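Local coordinates for signal recognition particle 19 kDa protein (Pyrococcus furiosus, PDB 3DLU), which probably binds 7S RNA directly and mediates attachment of the 54 kDa subunit in the archaeal signal recognition particle, at residues V6-L11 / E35-A40. Numbering follows the deposited sequence.
Sequences VWPSEL and EEIVRA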
loop_
_atom_site.group_PDB
_atom_site.type_symbol
_atom_site.label_atom_id
_atom_site.label_comp_id
_atom_site.label_asym_id
_atom_site.label_seq_id
_atom_site.Cartn_x
_atom_site.Cartn_y
_atom_site.Cartn_z
ATOM N N VAL A 6 -8.179 -2.209 -11.895
ATOM C CA VAL A 6 -7.402 -3.180 -12.660
ATOM C C VAL A 6 -6.390 -3.830 -11.726
ATOM O O VAL A 6 -5.579 -3.161 -11.077
ATOM C CB VAL A 6 -6.697 -2.543 -13.863
ATOM C CG1 VAL A 6 -5.834 -3.586 -14.602
ATOM C CG2 VAL A 6 -7.727 -1.929 -14.820
ATOM N N TRP A 7 -6.466 -5.148 -11.632
ATOM C CA TRP A 7 -5.536 -5.915 -10.830
ATOM C C TRP A 7 -4.632 -6.641 -11.852
ATOM O O TRP A 7 -5.141 -7.338 -12.734
ATOM C CB TRP A 7 -6.343 -6.868 -9.925
ATOM C CG TRP A 7 -5.526 -7.846 -9.146
ATOM C CD1 TRP A 7 -4.432 -7.574 -8.377
ATOM C CD2 TRP A 7 -5.765 -9.255 -9.024
ATOM N NE1 TRP A 7 -3.954 -8.739 -7.802
ATOM C CE2 TRP A 7 -4.760 -9.781 -8.183
ATOM C CE3 TRP A 7 -6.725 -10.124 -9.550
ATOM C CZ2 TRP A 7 -4.689 -11.143 -7.856
ATOM C CZ3 TRP A 7 -6.654 -11.480 -9.224
ATOM C CH2 TRP A 7 -5.638 -11.969 -8.387
ATOM N N PRO A 8 -3.308 -6.411 -11.797
ATOM C CA PRO A 8 -2.433 -6.890 -12.882
ATOM C C PRO A 8 -2.621 -8.378 -13.213
ATOM O O PRO A 8 -2.504 -8.768 -14.375
ATOM C CB PRO A 8 -1.027 -6.629 -12.329
ATOM C CG PRO A 8 -1.216 -5.403 -11.463
ATOM C CD PRO A 8 -2.544 -5.667 -10.776
ATOM N N SER A 9 -2.909 -9.210 -12.220
ATOM C CA SER A 9 -3.112 -10.642 -12.509
ATOM C C SER A 9 -4.248 -10.920 -13.489
ATOM O O SER A 9 -4.258 -11.955 -14.161
ATOM C CB SER A 9 -3.325 -11.438 -11.211
ATOM O OG SER A 9 -2.150 -11.369 -10.420
ATOM N N GLU A 10 -5.201 -9.995 -13.576
ATOM C CA GLU A 10 -6.326 -10.139 -14.503
ATOM C C GLU A 10 -5.875 -10.281 -15.957
ATOM O O GLU A 10 -6.561 -10.896 -16.758
ATOM C CB GLU A 10 -7.296 -8.952 -14.366
ATOM C CG GLU A 10 -8.046 -8.942 -13.018
ATOM C CD GLU A 10 -8.739 -7.610 -12.738
ATOM O OE1 GLU A 10 -8.397 -6.603 -13.388
ATOM O OE2 GLU A 10 -9.618 -7.568 -11.854
ATOM N N LEU A 11 -4.709 -9.728 -16.290
ATOM C CA LEU A 11 -4.233 -9.787 -17.664
ATOM C C LEU A 11 -2.849 -10.445 -17.780
ATOM O O LEU A 11 -2.067 -10.102 -18.667
ATOM C CB LEU A 11 -4.225 -8.385 -18.287
ATOM C CG LEU A 11 -3.380 -7.305 -17.616
ATOM C CD1 LEU A 11 -2.682 -6.418 -18.673
ATOM C CD2 LEU A 11 -4.234 -6.447 -16.685
ATOM N N GLU A 35 3.381 -0.259 -13.575
ATOM C CA GLU A 35 3.809 0.896 -14.363
ATOM C C GLU A 35 3.494 0.709 -15.847
ATOM O O GLU A 35 3.213 1.668 -16.554
ATOM C CB GLU A 35 5.305 1.160 -14.175
ATOM N N GLU A 36 3.529 -0.532 -16.316
ATOM C CA GLU A 36 3.192 -0.800 -17.710
ATOM C C GLU A 36 1.700 -0.577 -17.955
ATOM O O GLU A 36 1.301 -0.059 -19.000
ATOM C CB GLU A 36 3.578 -2.234 -18.098
ATOM C CG GLU A 36 5.075 -2.459 -18.262
ATOM C CD GLU A 36 5.395 -3.890 -18.659
ATOM O OE1 GLU A 36 4.978 -4.805 -17.922
ATOM O OE2 GLU A 36 6.044 -4.104 -19.708
ATOM N N ILE A 37 0.886 -1.005 -17.000
ATOM C CA ILE A 37 -0.555 -0.802 -17.066
ATOM C C ILE A 37 -0.876 0.693 -17.051
ATOM O O ILE A 37 -1.733 1.157 -17.799
ATOM C CB ILE A 37 -1.236 -1.530 -15.910
ATOM C CG1 ILE A 37 -1.066 -3.044 -16.128
ATOM C CG2 ILE A 37 -2.717 -1.158 -15.799
ATOM C CD1 ILE A 37 -1.378 -3.896 -14.899
ATOM N N VAL A 38 -0.170 1.446 -16.216
ATOM C CA VAL A 38 -0.404 2.883 -16.160
ATOM C C VAL A 38 -0.016 3.526 -17.493
ATOM O O VAL A 38 -0.761 4.339 -18.045
ATOM C CB VAL A 38 0.355 3.545 -15.001
ATOM C CG1 VAL A 38 0.346 5.073 -15.154
ATOM C CG2 VAL A 38 -0.252 3.129 -13.667
ATOM N N ARG A 39 1.146 3.146 -18.010
ATOM C CA ARG A 39 1.594 3.668 -19.297
ATOM C C ARG A 39 0.594 3.356 -20.407
ATOM O O ARG A 39 0.269 4.231 -21.217
ATOM C CB ARG A 39 2.977 3.123 -19.667
ATOM C CG ARG A 39 3.503 3.720 -20.958
ATOM C CD ARG A 39 4.815 3.074 -21.371
ATOM N NE ARG A 39 5.176 3.457 -22.733
ATOM C CZ ARG A 39 6.189 2.938 -23.419
ATOM N NH1 ARG A 39 6.951 2.001 -22.872
ATOM N NH2 ARG A 39 6.438 3.358 -24.653
ATOM N N ALA A 40 0.125 2.106 -20.454
ATOM C CA ALA A 40 -0.888 1.692 -21.433
ATOM C C ALA A 40 -2.191 2.481 -21.305
ATOM O O ALA A 40 -2.751 2.924 -22.305
ATOM C CB ALA A 40 -1.167 0.185 -21.316
#
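Ile37 sends its longer branch away from the helix that bears it: CG1 lies anti to the carbonyl carbon (chi1 -67°) and the chain then runs on extended (chi2 165°), which carries CD1 out to the 3-10 turn at Pro8-Glu10. One aliphatic side chain thus engages three residues of the facing segment. CD1 meets the proline ring, 3.8 Å from Pro8 CG, the two side chains crossing at about a right angle, while Leu11 CD2 approaches the same methyl at 4.2 Å. The shorter branch has its own partner, for Ile37 CG2 and Val6 CG1 come tip to tip at 4.1 Å. The contact across the segments is wholly apolar; polar bonds instead hold the turn that carries Pro8, between Val6 before it and Leu11 after it. Glu10 N donates to Trp7 O (2.8 Å), and the Glu10 side chain folds back so that OE1 receives Trp7 N from above the carboxylate plane at 3.0 Å. The other oxygen, OE2, forms a salt bridge with Lys81. Ile73 and Leu75 of strand 68-76 extend the apolar cluster, touching Ile37 and Val6 respectively. Here helix 34-43 meets the loop leaving strand 3-6 in the buried core of the alpha+beta fold of SRP19, beside its three-stranded antiparallel sheet.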